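Phi class glutathione transferase GSTF1 (Populus tremula x Populus tremuloides, PDB 4RI6) binds glutathione and probably catalyses its S-conjugation to electrophilic RX compounds with release of a halide, as a detoxifying transferase. Local coordinates at residues Val103-Gln108 against Asp145-Lys150; Thr154-Gly159 against Phe164-His169; His169-Asp174 against Glu203-Val208; Leu185-Ser188 against Val192-Trp195. All coordinates share one frame; numbering follows the deposited sequence. Where two conformers were deposited one is given.

Contact 1 of 4, residues Val103-Gln108 against Asp145-Lys150; sequences VETDGQ and DIYEQK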
loop_
_atom_site.group_PDB
_atom_site.type_symbol
_atom_site.label_atom_id
_atom_site.label_comp_id
_atom_site.label_asym_id
_atom_site.label_seq_id
_atom_site.Cartn_x
_atom_site.Cartn_y
_atom_site.Cartn_z
ATOM N N VAL A 103 -2.821 -7.831 -2.097
ATOM C CA VAL A 103 -1.564 -7.148 -1.776
ATOM C C VAL A 103 -1.867 -5.801 -1.092
ATOM O O VAL A 103 -1.225 -5.427 -0.104
ATOM C CB VAL A 103 -0.701 -6.933 -3.022
ATOM C CG1 VAL A 103 0.588 -6.179 -2.662
ATOM C CG2 VAL A 103 -0.366 -8.273 -3.678
ATOM N N GLU A 104 -2.875 -5.085 -1.587
ATOM C CA GLU A 104 -3.273 -3.825 -0.948
ATOM C C GLU A 104 -3.839 -4.102 0.445
ATOM O O GLU A 104 -3.690 -3.294 1.361
ATOM C CB GLU A 104 -4.295 -3.080 -1.815
ATOM C CG GLU A 104 -3.698 -2.432 -3.016
ATOM C CD GLU A 104 -2.731 -1.332 -2.625
ATOM O OE1 GLU A 104 -3.061 -0.549 -1.722
ATOM O OE2 GLU A 104 -1.635 -1.255 -3.205
ATOM N N THR A 105 -4.536 -5.223 0.607
ATOM C CA THR A 105 -5.022 -5.604 1.924
ATOM C C THR A 105 -3.853 -5.833 2.887
ATOM O O THR A 105 -3.926 -5.429 4.043
ATOM C CB THR A 105 -5.956 -6.834 1.807
ATOM O OG1 THR A 105 -7.113 -6.425 1.065
ATOM C CG2 THR A 105 -6.404 -7.344 3.166
ATOM N N ASP A 106 -2.769 -6.436 2.424
ATOM C CA ASP A 106 -1.566 -6.463 3.241
ATOM C C ASP A 106 -1.121 -5.038 3.590
ATOM O O ASP A 106 -0.935 -4.699 4.751
ATOM C CB ASP A 106 -0.419 -7.204 2.548
ATOM C CG ASP A 106 0.888 -7.032 3.282
ATOM O OD1 ASP A 106 0.904 -7.307 4.496
ATOM O OD2 ASP A 106 1.890 -6.601 2.673
ATOM N N GLY A 107 -0.944 -4.200 2.580
ATOM C CA GLY A 107 -0.405 -2.874 2.809
ATOM C C GLY A 107 -1.225 -1.964 3.703
ATOM O O GLY A 107 -0.660 -1.170 4.465
ATOM N N GLN A 108 -2.550 -2.069 3.611
ATOM C CA GLN A 108 -3.462 -1.159 4.292
ATOM C C GLN A 108 -4.174 -1.716 5.508
ATOM O O GLN A 108 -4.610 -0.956 6.356
ATOM C CB GLN A 108 -4.536 -0.688 3.305
ATOM C CG GLN A 108 -3.991 0.071 2.115
ATOM C CD GLN A 108 -3.160 1.264 2.533
ATOM O OE1 GLN A 108 -3.629 2.110 3.257
ATOM N NE2 GLN A 108 -1.910 1.295 2.129
ATOM N N ASP A 145 -10.082 -12.972 11.143
ATOM C CA ASP A 145 -11.420 -13.586 11.080
ATOM C C ASP A 145 -11.970 -13.510 9.649
ATOM O O ASP A 145 -12.682 -14.412 9.195
ATOM C CB ASP A 145 -12.401 -12.917 12.048
ATOM C CG ASP A 145 -12.149 -13.250 13.513
ATOM O OD1 ASP A 145 -11.561 -14.317 13.815
ATOM O OD2 ASP A 145 -12.599 -12.429 14.371
ATOM N N ILE A 146 -11.658 -12.423 8.949
ATOM C CA ILE A 146 -12.058 -12.277 7.562
ATOM C C ILE A 146 -11.254 -13.218 6.673
ATOM O O ILE A 146 -11.810 -13.879 5.787
ATOM C CB ILE A 146 -11.907 -10.828 7.098
ATOM C CG1 ILE A 146 -12.853 -9.958 7.912
ATOM C CG2 ILE A 146 -12.182 -10.716 5.603
ATOM C CD1 ILE A 146 -12.621 -8.512 7.787
ATOM N N TYR A 147 -9.956 -13.334 6.940
ATOM C CA TYR A 147 -9.129 -14.279 6.206
ATOM C C TYR A 147 -9.600 -15.702 6.439
ATOM O O TYR A 147 -9.558 -16.512 5.537
ATOM C CB TYR A 147 -7.659 -14.175 6.605
ATOM C CG TYR A 147 -6.891 -12.963 6.127
ATOM C CD1 TYR A 147 -7.528 -11.838 5.613
ATOM C CD2 TYR A 147 -5.502 -12.964 6.176
ATOM C CE1 TYR A 147 -6.782 -10.743 5.189
ATOM C CE2 TYR A 147 -4.773 -11.894 5.754
ATOM C CZ TYR A 147 -5.416 -10.788 5.260
ATOM O OH TYR A 147 -4.651 -9.729 4.843
ATOM N N GLU A 148 -10.018 -16.008 7.662
ATOM C CA GLU A 148 -10.483 -17.357 7.980
ATOM C C GLU A 148 -11.647 -17.748 7.068
ATOM O O GLU A 148 -11.719 -18.865 6.586
ATOM C CB GLU A 148 -10.890 -17.451 9.447
ATOM C CG GLU A 148 -11.423 -18.834 9.866
ATOM C CD GLU A 148 -10.367 -19.926 9.802
ATOM O OE1 GLU A 148 -9.173 -19.582 9.664
ATOM O OE2 GLU A 148 -10.739 -21.125 9.897
ATOM N N GLN A 149 -12.549 -16.800 6.824
ATOM C CA GLN A 149 -13.688 -17.050 5.954
ATOM C C GLN A 149 -13.231 -17.209 4.491
ATOM O O GLN A 149 -13.602 -18.165 3.810
ATOM C CB GLN A 149 -14.732 -15.921 6.124
ATOM C CG GLN A 149 -15.369 -15.901 7.544
ATOM C CD GLN A 149 -16.116 -14.604 7.934
ATOM O OE1 GLN A 149 -15.606 -13.489 7.784
ATOM N NE2 GLN A 149 -17.320 -14.767 8.488
ATOM N N LYS A 150 -12.388 -16.295 4.030
ATOM C CA LYS A 150 -11.853 -16.327 2.677
ATOM C C LYS A 150 -11.112 -17.625 2.386
ATOM O O LYS A 150 -11.274 -18.238 1.317
ATOM C CB LYS A 150 -10.913 -15.133 2.475
ATOM C CG LYS A 150 -10.301 -15.008 1.072
ATOM C CD LYS A 150 -11.376 -14.625 0.046
ATOM C CE LYS A 150 -10.847 -14.479 -1.399
ATOM N NZ LYS A 150 -10.459 -15.765 -2.001
#

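Contact 2 of 4, residues Thr154-Gly159 against Phe164-His169; sequences TRFLAG and FADLSH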
loop_
_atom_site.group_PDB
_atom_site.type_symbol
_atom_site.label_atom_id
_atom_site.label_comp_id
_atom_site.label_asym_id
_atom_site.label_seq_id
_atom_site.Cartn_x
_atom_site.Cartn_y
_atom_site.Cartn_z
ATOM N N THR A 154 -11.057 -20.422 -0.769
ATOM C CA THR A 154 -9.901 -20.610 -1.644
ATOM C C THR A 154 -8.720 -21.094 -0.828
ATOM O O THR A 154 -8.656 -20.887 0.380
ATOM C CB THR A 154 -9.520 -19.321 -2.378
ATOM O OG1 THR A 154 -9.309 -18.279 -1.432
ATOM C CG2 THR A 154 -10.625 -18.919 -3.332
ATOM N N ARG A 155 -7.776 -21.727 -1.505
ATOM C CA ARG A 155 -6.619 -22.297 -0.846
ATOM C C ARG A 155 -5.643 -21.222 -0.375
ATOM O O ARG A 155 -5.050 -21.325 0.704
ATOM C CB ARG A 155 -5.916 -23.272 -1.802
ATOM C CG ARG A 155 -4.748 -24.005 -1.218
ATOM C CD ARG A 155 -4.239 -24.997 -2.236
ATOM N NE ARG A 155 -2.912 -25.478 -1.893
ATOM C CZ ARG A 155 -1.983 -25.850 -2.768
ATOM N NH1 ARG A 155 -2.221 -25.833 -4.066
ATOM N NH2 ARG A 155 -0.803 -26.254 -2.326
ATOM N N PHE A 156 -5.471 -20.209 -1.217
ATOM C CA PHE A 156 -4.626 -19.064 -0.926
ATOM C C PHE A 156 -5.502 -17.821 -0.940
ATOM O O PHE A 156 -6.700 -17.911 -1.226
ATOM C CB PHE A 156 -3.494 -18.976 -1.950
ATOM C CG PHE A 156 -2.585 -20.180 -1.941
ATOM C CD1 PHE A 156 -1.546 -20.278 -1.017
ATOM C CD2 PHE A 156 -2.757 -21.202 -2.858
ATOM C CE1 PHE A 156 -0.723 -21.395 -0.982
ATOM C CE2 PHE A 156 -1.911 -22.319 -2.838
ATOM C CZ PHE A 156 -0.894 -22.401 -1.896
ATOM N N LEU A 157 -4.943 -16.661 -0.611
ATOM C CA LEU A 157 -5.817 -15.500 -0.442
ATOM C C LEU A 157 -6.567 -15.154 -1.712
ATOM O O LEU A 157 -7.749 -14.828 -1.658
ATOM C CB LEU A 157 -5.025 -14.282 0.011
ATOM C CG LEU A 157 -4.592 -14.292 1.467
ATOM C CD1 LEU A 157 -3.696 -13.117 1.749
ATOM C CD2 LEU A 157 -5.782 -14.255 2.422
ATOM N N ALA A 158 -5.882 -15.213 -2.848
ATOM C CA ALA A 158 -6.461 -14.737 -4.088
ATOM C C ALA A 158 -7.014 -15.847 -4.985
ATOM O O ALA A 158 -7.553 -15.576 -6.057
ATOM C CB ALA A 158 -5.415 -13.914 -4.843
ATOM N N GLY A 159 -6.935 -17.090 -4.538
ATOM C CA GLY A 159 -7.333 -18.191 -5.388
ATOM C C GLY A 159 -6.559 -19.466 -5.158
ATOM O O GLY A 159 -6.172 -19.758 -4.028
ATOM N N PHE A 164 1.905 -13.268 -4.894
ATOM C CA PHE A 164 2.556 -12.220 -4.137
ATOM C C PHE A 164 1.704 -11.758 -2.953
ATOM O O PHE A 164 2.235 -11.303 -1.938
ATOM C CB PHE A 164 2.897 -11.021 -5.041
ATOM C CG PHE A 164 3.700 -9.991 -4.333
ATOM C CD1 PHE A 164 5.018 -10.247 -4.015
ATOM C CD2 PHE A 164 3.130 -8.811 -3.888
ATOM C CE1 PHE A 164 5.754 -9.358 -3.309
ATOM C CE2 PHE A 164 3.881 -7.903 -3.185
ATOM C CZ PHE A 164 5.195 -8.178 -2.902
ATOM N N ALA A 165 0.384 -11.864 -3.065
ATOM C CA ALA A 165 -0.467 -11.494 -1.939
ATOM C C ALA A 165 -0.118 -12.322 -0.716
ATOM O O ALA A 165 0.011 -11.785 0.380
ATOM C CB ALA A 165 -1.919 -11.646 -2.280
ATOM N N ASP A 166 0.034 -13.630 -0.892
ATOM C CA ASP A 166 0.416 -14.489 0.234
ATOM C C ASP A 166 1.831 -14.173 0.696
ATOM O O ASP A 166 2.091 -14.025 1.896
ATOM C CB ASP A 166 0.296 -15.955 -0.149
ATOM C CG ASP A 166 -1.039 -16.269 -0.769
ATOM O OD1 ASP A 166 -2.052 -16.319 -0.035
ATOM O OD2 ASP A 166 -1.065 -16.473 -1.995
ATOM N N LEU A 167 2.736 -14.041 -0.272
ATOM C CA LEU A 167 4.138 -13.770 0.007
ATOM C C LEU A 167 4.280 -12.545 0.890
ATOM O O LEU A 167 5.033 -12.558 1.864
ATOM C CB LEU A 167 4.922 -13.609 -1.300
ATOM C CG LEU A 167 6.439 -13.482 -1.213
ATOM C CD1 LEU A 167 7.066 -13.850 -2.552
ATOM C CD2 LEU A 167 6.873 -12.069 -0.785
ATOM N N SER A 168 3.496 -11.516 0.602
ATOM C CA SER A 168 3.663 -10.258 1.290
ATOM C C SER A 168 3.304 -10.344 2.786
ATOM O O SER A 168 3.759 -9.488 3.571
ATOM C CB SER A 168 2.823 -9.182 0.569
ATOM O OG SER A 168 3.265 -7.881 0.869
ATOM N N HIS A 169 2.525 -11.371 3.171
ATOM C CA HIS A 169 2.167 -11.611 4.575
ATOM C C HIS A 169 3.235 -12.369 5.369
ATOM O O HIS A 169 3.200 -12.393 6.597
ATOM C CB HIS A 169 0.858 -12.385 4.679
ATOM C CG HIS A 169 -0.345 -11.607 4.286
ATOM N ND1 HIS A 169 -0.673 -11.329 2.970
ATOM C CD2 HIS A 169 -1.302 -11.015 5.042
ATOM C CE1 HIS A 169 -1.773 -10.595 2.942
ATOM N NE2 HIS A 169 -2.173 -10.387 4.183
HETATM O O HOH W 1 -3.098 -15.798 -3.582
#

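Contact 3 of 4, residues His169-Asp174 against Glu203-Val208; sequences HLPNGD and ESWKKV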
loop_
_atom_site.group_PDB
_atom_site.type_symbol
_atom_site.label_atom_id
_atom_site.label_comp_id
_atom_site.label_asym_id
_atom_site.label_seq_id
_atom_site.Cartn_x
_atom_site.Cartn_y
_atom_site.Cartn_z
ATOM N N HIS A 169 2.525 -11.371 3.171
ATOM C CA HIS A 169 2.167 -11.611 4.575
ATOM C C HIS A 169 3.235 -12.369 5.369
ATOM O O HIS A 169 3.200 -12.393 6.597
ATOM C CB HIS A 169 0.858 -12.385 4.679
ATOM C CG HIS A 169 -0.345 -11.607 4.286
ATOM N ND1 HIS A 169 -0.673 -11.329 2.970
ATOM C CD2 HIS A 169 -1.302 -11.015 5.042
ATOM C CE1 HIS A 169 -1.773 -10.595 2.942
ATOM N NE2 HIS A 169 -2.173 -10.387 4.183
ATOM N N LEU A 170 4.174 -12.989 4.668
ATOM C CA LEU A 170 5.162 -13.820 5.335
ATOM C C LEU A 170 6.021 -13.057 6.362
ATOM O O LEU A 170 6.233 -13.569 7.459
ATOM C CB LEU A 170 6.065 -14.506 4.303
ATOM C CG LEU A 170 5.409 -15.686 3.578
ATOM C CD1 LEU A 170 6.213 -16.119 2.350
ATOM C CD2 LEU A 170 5.225 -16.864 4.527
ATOM N N PRO A 171 6.511 -11.841 6.035
ATOM C CA PRO A 171 7.480 -11.272 6.995
ATOM C C PRO A 171 6.900 -10.952 8.378
ATOM O O PRO A 171 7.495 -11.334 9.389
ATOM C CB PRO A 171 7.968 -10.007 6.284
ATOM C CG PRO A 171 7.809 -10.332 4.823
ATOM C CD PRO A 171 6.530 -11.122 4.747
ATOM N N ASN A 172 5.751 -10.287 8.445
ATOM C CA ASN A 172 5.187 -9.982 9.753
ATOM C C ASN A 172 4.587 -11.229 10.378
ATOM O O ASN A 172 4.681 -11.434 11.588
ATOM C CB ASN A 172 4.140 -8.875 9.674
ATOM C CG ASN A 172 4.765 -7.512 9.497
ATOM O OD1 ASN A 172 5.946 -7.320 9.772
ATOM N ND2 ASN A 172 3.975 -6.555 9.059
ATOM N N GLY A 173 3.951 -12.059 9.562
ATOM C CA GLY A 173 3.365 -13.282 10.066
ATOM C C GLY A 173 4.394 -14.165 10.741
ATOM O O GLY A 173 4.163 -14.689 11.838
ATOM N N ASP A 174 5.560 -14.310 10.118
ATOM C CA ASP A 174 6.543 -15.259 10.619
ATOM C C ASP A 174 7.101 -14.762 11.944
ATOM O O ASP A 174 7.311 -15.548 12.869
ATOM C CB ASP A 174 7.674 -15.484 9.594
ATOM C CG ASP A 174 8.467 -16.772 9.863
ATOM O OD1 ASP A 174 9.306 -16.751 10.767
ATOM O OD2 ASP A 174 8.237 -17.813 9.202
ATOM N N GLU A 203 10.152 -23.205 -0.093
ATOM C CA GLU A 203 11.603 -23.190 -0.056
ATOM C C GLU A 203 12.130 -21.762 -0.117
ATOM O O GLU A 203 13.126 -21.462 0.520
ATOM C CB GLU A 203 12.186 -24.027 -1.202
ATOM C CG GLU A 203 11.966 -25.541 -1.071
ATOM C CD GLU A 203 12.614 -26.130 0.171
ATOM O OE1 GLU A 203 13.597 -25.539 0.684
ATOM O OE2 GLU A 203 12.123 -27.179 0.645
ATOM N N SER A 204 11.443 -20.877 -0.842
ATOM C CA SER A 204 11.908 -19.494 -0.952
ATOM C C SER A 204 11.945 -18.868 0.427
ATOM O O SER A 204 12.927 -18.221 0.810
ATOM C CB SER A 204 11.017 -18.664 -1.879
ATOM O OG SER A 204 9.676 -18.624 -1.396
ATOM N N TRP A 205 10.882 -19.077 1.195
ATOM C CA TRP A 205 10.809 -18.488 2.513
ATOM C C TRP A 205 11.801 -19.152 3.472
ATOM O O TRP A 205 12.429 -18.471 4.289
ATOM C CB TRP A 205 9.381 -18.547 3.062
ATOM C CG TRP A 205 9.249 -17.755 4.345
ATOM C CD1 TRP A 205 8.930 -18.247 5.567
ATOM C CD2 TRP A 205 9.490 -16.352 4.523
ATOM N NE1 TRP A 205 8.920 -17.238 6.498
ATOM C CE2 TRP A 205 9.281 -16.064 5.883
ATOM C CE3 TRP A 205 9.859 -15.311 3.658
ATOM C CZ2 TRP A 205 9.437 -14.781 6.408
ATOM C CZ3 TRP A 205 9.987 -14.038 4.184
ATOM C CH2 TRP A 205 9.786 -13.789 5.539
ATOM N N LYS A 206 11.968 -20.463 3.369
ATOM C CA LYS A 206 12.977 -21.141 4.174
ATOM C C LYS A 206 14.374 -20.588 3.894
ATOM O O LYS A 206 15.187 -20.453 4.814
ATOM C CB LYS A 206 12.957 -22.644 3.912
ATOM C CG LYS A 206 11.704 -23.323 4.369
ATOM C CD LYS A 206 11.780 -24.768 3.962
ATOM C CE LYS A 206 10.690 -25.581 4.530
ATOM N NZ LYS A 206 10.918 -26.979 4.065
ATOM N N LYS A 207 14.646 -20.256 2.635
ATOM C CA LYS A 207 15.961 -19.731 2.284
ATOM C C LYS A 207 16.161 -18.345 2.887
ATOM O O LYS A 207 17.244 -18.037 3.364
ATOM C CB LYS A 207 16.149 -19.707 0.768
ATOM C CG LYS A 207 16.265 -21.096 0.182
ATOM C CD LYS A 207 16.547 -21.123 -1.302
ATOM C CE LYS A 207 16.591 -22.554 -1.813
ATOM N NZ LYS A 207 17.356 -22.669 -3.081
ATOM N N VAL A 208 15.115 -17.529 2.900
ATOM C CA VAL A 208 15.224 -16.228 3.513
ATOM C C VAL A 208 15.518 -16.359 5.006
ATOM O O VAL A 208 16.394 -15.675 5.529
ATOM C CB VAL A 208 13.937 -15.399 3.303
ATOM C CG1 VAL A 208 13.988 -14.105 4.118
ATOM C CG2 VAL A 208 13.726 -15.093 1.809
#

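Contact 4 of 4, residues Leu185-Ser188 against Val192-Trp195; sequences LFTS and VNRW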
loop_
_atom_site.group_PDB
_atom_site.type_symbol
_atom_site.label_atom_id
_atom_site.label_comp_id
_atom_site.label_asym_id
_atom_site.label_seq_id
_atom_site.Cartn_x
_atom_site.Cartn_y
_atom_site.Cartn_z
ATOM N N LEU A 185 -2.903 -16.142 17.123
ATOM C CA LEU A 185 -3.749 -15.404 16.190
ATOM C C LEU A 185 -3.888 -16.148 14.871
ATOM O O LEU A 185 -4.962 -16.150 14.248
ATOM C CB LEU A 185 -3.190 -13.993 15.940
ATOM C CG LEU A 185 -3.305 -13.027 17.105
ATOM C CD1 LEU A 185 -2.442 -11.818 16.866
ATOM C CD2 LEU A 185 -4.779 -12.629 17.311
ATOM N N PHE A 186 -2.804 -16.803 14.472
ATOM C CA PHE A 186 -2.766 -17.585 13.244
ATOM C C PHE A 186 -3.130 -19.048 13.503
ATOM O O PHE A 186 -3.924 -19.638 12.770
ATOM C CB PHE A 186 -1.376 -17.492 12.617
ATOM C CG PHE A 186 -1.000 -16.090 12.198
ATOM C CD1 PHE A 186 -0.506 -15.170 13.114
ATOM C CD2 PHE A 186 -1.156 -15.688 10.882
ATOM C CE1 PHE A 186 -0.168 -13.873 12.704
ATOM C CE2 PHE A 186 -0.823 -14.408 10.480
ATOM C CZ PHE A 186 -0.328 -13.506 11.387
ATOM N N THR A 187 -2.574 -19.626 14.561
ATOM C CA THR A 187 -2.674 -21.074 14.731
ATOM C C THR A 187 -4.027 -21.513 15.288
ATOM O O THR A 187 -4.391 -22.661 15.110
ATOM C CB THR A 187 -1.554 -21.633 15.643
ATOM O OG1 THR A 187 -1.684 -21.096 16.964
ATOM C CG2 THR A 187 -0.182 -21.284 15.073
ATOM N N SER A 188 -4.781 -20.602 15.929
ATOM C CA SER A 188 -6.099 -20.934 16.502
ATOM C C SER A 188 -7.240 -20.859 15.484
ATOM O O SER A 188 -8.376 -21.243 15.781
ATOM C CB SER A 188 -6.439 -20.018 17.674
ATOM O OG SER A 188 -6.779 -18.712 17.231
ATOM N N VAL A 192 -6.717 -20.272 8.399
ATOM C CA VAL A 192 -5.538 -19.404 8.447
ATOM C C VAL A 192 -4.311 -20.230 8.791
ATOM O O VAL A 192 -3.250 -20.042 8.219
ATOM C CB VAL A 192 -5.742 -18.254 9.467
ATOM C CG1 VAL A 192 -4.445 -17.493 9.740
ATOM C CG2 VAL A 192 -6.780 -17.312 8.923
ATOM N N ASN A 193 -4.464 -21.165 9.715
ATOM C CA ASN A 193 -3.341 -21.994 10.097
ATOM C C ASN A 193 -2.877 -22.889 8.948
ATOM O O ASN A 193 -1.691 -23.068 8.738
ATOM C CB ASN A 193 -3.693 -22.837 11.329
ATOM C CG ASN A 193 -2.543 -23.695 11.770
ATOM O OD1 ASN A 193 -1.557 -23.212 12.321
ATOM N ND2 ASN A 193 -2.666 -24.982 11.523
ATOM N N ARG A 194 -3.819 -23.420 8.183
ATOM C CA ARG A 194 -3.491 -24.238 7.014
ATOM C C ARG A 194 -2.687 -23.423 6.005
ATOM O O ARG A 194 -1.614 -23.838 5.526
ATOM C CB ARG A 194 -4.762 -24.757 6.354
ATOM C CG ARG A 194 -4.517 -25.594 5.122
ATOM C CD ARG A 194 -5.692 -25.562 4.201
ATOM N NE ARG A 194 -5.798 -24.270 3.514
ATOM C CZ ARG A 194 -6.902 -23.549 3.419
ATOM N NH1 ARG A 194 -8.025 -23.929 4.025
ATOM N NH2 ARG A 194 -6.873 -22.416 2.738
ATOM N N TRP A 195 -3.240 -22.265 5.679
ATOM C CA TRP A 195 -2.610 -21.328 4.774
ATOM C C TRP A 195 -1.215 -20.954 5.268
ATOM O O TRP A 195 -0.259 -21.018 4.504
ATOM C CB TRP A 195 -3.500 -20.102 4.663
ATOM C CG TRP A 195 -2.927 -18.868 4.047
ATOM C CD1 TRP A 195 -2.715 -18.630 2.722
ATOM C CD2 TRP A 195 -2.590 -17.656 4.731
ATOM N NE1 TRP A 195 -2.248 -17.348 2.543
ATOM C CE2 TRP A 195 -2.161 -16.729 3.758
ATOM C CE3 TRP A 195 -2.600 -17.270 6.070
ATOM C CZ2 TRP A 195 -1.757 -15.421 4.083
ATOM C CZ3 TRP A 195 -2.188 -15.973 6.396
ATOM C CH2 TRP A 195 -1.781 -15.066 5.398
#

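Contact 1 of 4, residues Val103-Gln108 against Asp145-Lys150
Tyr-147 OH, with the methyl of Thr-105 packed against it, is gripped by its hydrogen bond to His-169 NE2 of helix 164-179; Thr-105 CG2 lies 3.4 Å from Tyr-147 OH and makes only a van der Waals contact. The threonine arrives at the edge of the phenol, close to its plane, and its CG2 is also 4.0 Å from Tyr-147 CE1, so the methyl sits beside the hydroxyl corner and not over a ring face. The two side chains come from opposite directions across helices whose nearest CA atoms, those of Thr-105 and Tyr-147, are 10.5 Å apart. The phenol therefore supplies most of the reach. Thr-105 turns its methyl outward by placing CG2 opposite the main-chain nitrogen (chi1 -65°, measured to OG1), while OG1 is occupied with Gln-101 O one turn earlier.

Next to it, Asp-106 points its carboxylate elsewhere: OD2 is salt-bridged to Arg-70, a residue of the glutathione pocket, and hydrogen-bonded to Ser-168. The same helix 93-122 also borders the dimer interface, where Glu-104 forms a salt bridge with Arg-74 of the second subunit and Thr-105 packs on Phe-67 of that subunit.

Helices 93-122 and 130-150 of the all-helical GST domain thus meet narrowly here: the two segments bury only 79 Å² between them, nearly all of it from Thr-105 and Tyr-147. The chemistry implies a buried phenol whose hydroxyl is satisfied by the imidazole, its ring turned about 70° from that of His-169, while Thr-105 contributes only apolar packing.

Contact 2 of 4, residues Thr154-Gly159 against Phe164-His169
Leu-157 brings its CD1 methyl against the imidazole of His-169, with Leu-157 CD1 3.4 Å from His-169 CE1. The side chains meet from opposite directions, and the methyl approaches the ring obliquely. The ring cannot readily swing away, because His-169 ND1 donates to Ala-165 O at 2.7 Å, the acceptor lying almost in the imidazole plane, and NE2 is bonded to Tyr-147 OH.

Asp-166 makes the polar half of the contact. Leu-157 N donates to Asp-166 OD1 at 3.0 Å along a nearly straight path (173°), using the syn lone pair of that oxygen; Trp-195 NE1 of helix 190-200 shares OD1. With CG lying beside its own main-chain N (chi1 -50°), the carboxylate leans toward the start of the helix, where OD2 takes Ser-163 N. This resembles the Ser/Thr-Xaa-Xaa-Asp capping box that begins the corresponding helix in glutathione transferases, although here Ser-163 OG is bonded to Ala-165 N.

OD2 also receives a bond from a water 2.7 Å from Asp-166 OD2, and that water in turn accepts from Ala-158 N at 2.9 Å. Replacing Asp-166 by an alanine would probably leave Leu-157 N, Ser-163 N and the Trp-195 indole N-H without their acceptor and set the loop free to shift from the helix start.

The Phe-156 and Asp-166 side chains cross at about a right angle, ring and carboxylate planes 63° apart, with Phe-156 CB 3.5 Å from Asp-166 OD2. Thr-154 OG1, which Lys-150 NZ also bonds, donates to Phe-156 O at 2.6 Å, tying the turn to itself.

Contact 3 of 4, residues His169-Asp174 against Glu203-Val208
Trp-205 reaches from helix 203-214 to helix 164-179, beginning at CB, which lies 4.1 Å from Leu-170 CD1. With CG opposite the main-chain N (chi1 -172°), the indole extends across the gap between the helices. Leu-170 fills one face of it: CD1 lies by the ring fusion, near Trp-205 CD2 and CE3, CD2 lies by the pyrrole atoms CG and CD1, and Leu-170 CB stands 3.7 Å from the centroid of the Trp-205 six-membered ring, almost on the ring normal, a CH-pi contact.

At the edge, Trp-205 NE1 donates to Asp-174 OD2 at 2.8 Å, nearly straight (171°) and within the indole plane. The oxygen is met from well above the carboxylate plane. Farther along the ring, Trp-205 CZ2 lies 3.6 Å from Leu-170 O, and at the tip Trp-205 CH2 lies 3.7 Å from Pro-171 CA. A leucine in place of Trp-205 would probably leave the buried Asp-174 carboxylate without its indole donor and open a gap beside Leu-170 and Pro-171.

Pro-171 lies where the helix is kinked, the nitrogens of residues 171 and 172 lacking bonds to the preceding turn. The axes of segments 169-174 and 203-208 cross at -55°, 11.8 Å apart at closest approach, a separation that the indole spans. Trp-196 of helix 190-200 also packs on Leu-170 and Asp-174. The arrangement is that of the GST helical domain, in which the C-terminal helix 203-214 packs against helix 164-179 in the interior of the subunit.

Contact 4 of 4, residues Leu185-Ser188 against Val192-Trp195
Phe-186 and Val-192 form the close-packed half of this contact, both buried. Val-192 CG1 lies 3.9 Å from Phe-186 CD2, approaching the ring at a slant, and the same methyl is 3.7 Å from Phe-186 O, so it lies against both the ring and the backbone of Phe-186. The torsion of Val-192 (chi1 169°) places CG1 opposite its main-chain N and directs that branch at the phenylalanine. Leu-176 and Val-177 of helix 164-179 also touch the Phe-186 ring, while Leu-185 points away and packs on helix 130-150. Phe-186 therefore joins the short helix 184-187 to the interior of the helical domain.

Thr-187 and Asn-193 make up the solvent side, a rim where Thr-187 is exposed and Asn-193 partly so. Their CA atoms come within 4.8 Å, and the amide oxygen meets CH groups of the threonine: Asn-193 OD1 lies 3.4 Å from Thr-187 CA and 3.6 Å from Thr-187 CG2. Thr-187 OG1 points off to a weak bond with Gly-183 O. The backbone approach of Phe-186 O to Asn-193 N, 3.5 Å, has a poor angle and does not count as a bond.

Polar fastening comes instead from helix 130-150, where Glu-148 accepts from Val-192 N and Asn-191 N at the start of helix 190-200. A negative charge there would probably be favoured by the helix dipole. The chemistry suggests that apolar packing on the buried side contributes to keeping helices 184-187 and 190-200 together, with polar bonds made to groups beyond the pair.

From the N terminus, after the strands and helices of the thioredoxin-like part, contact 1 closes the first loop, bringing residues 145-150 of helix 130-150 back to helix 93-122. Contact 2 follows in series, a short closure that fastens the loop after helix 130-150 to the start of helix 164-179. Contact 3 begins on the same helix, shares His-169 with contact 2, and closes a longer loop by joining residues 169-174 to the last helix. Contact 4, between residues 185-188 and 192-195, lies wholly within that longer loop. No two loops cross; helix 164-179 is common to contacts 2 and 3, and touches residues of contacts 1 and 4.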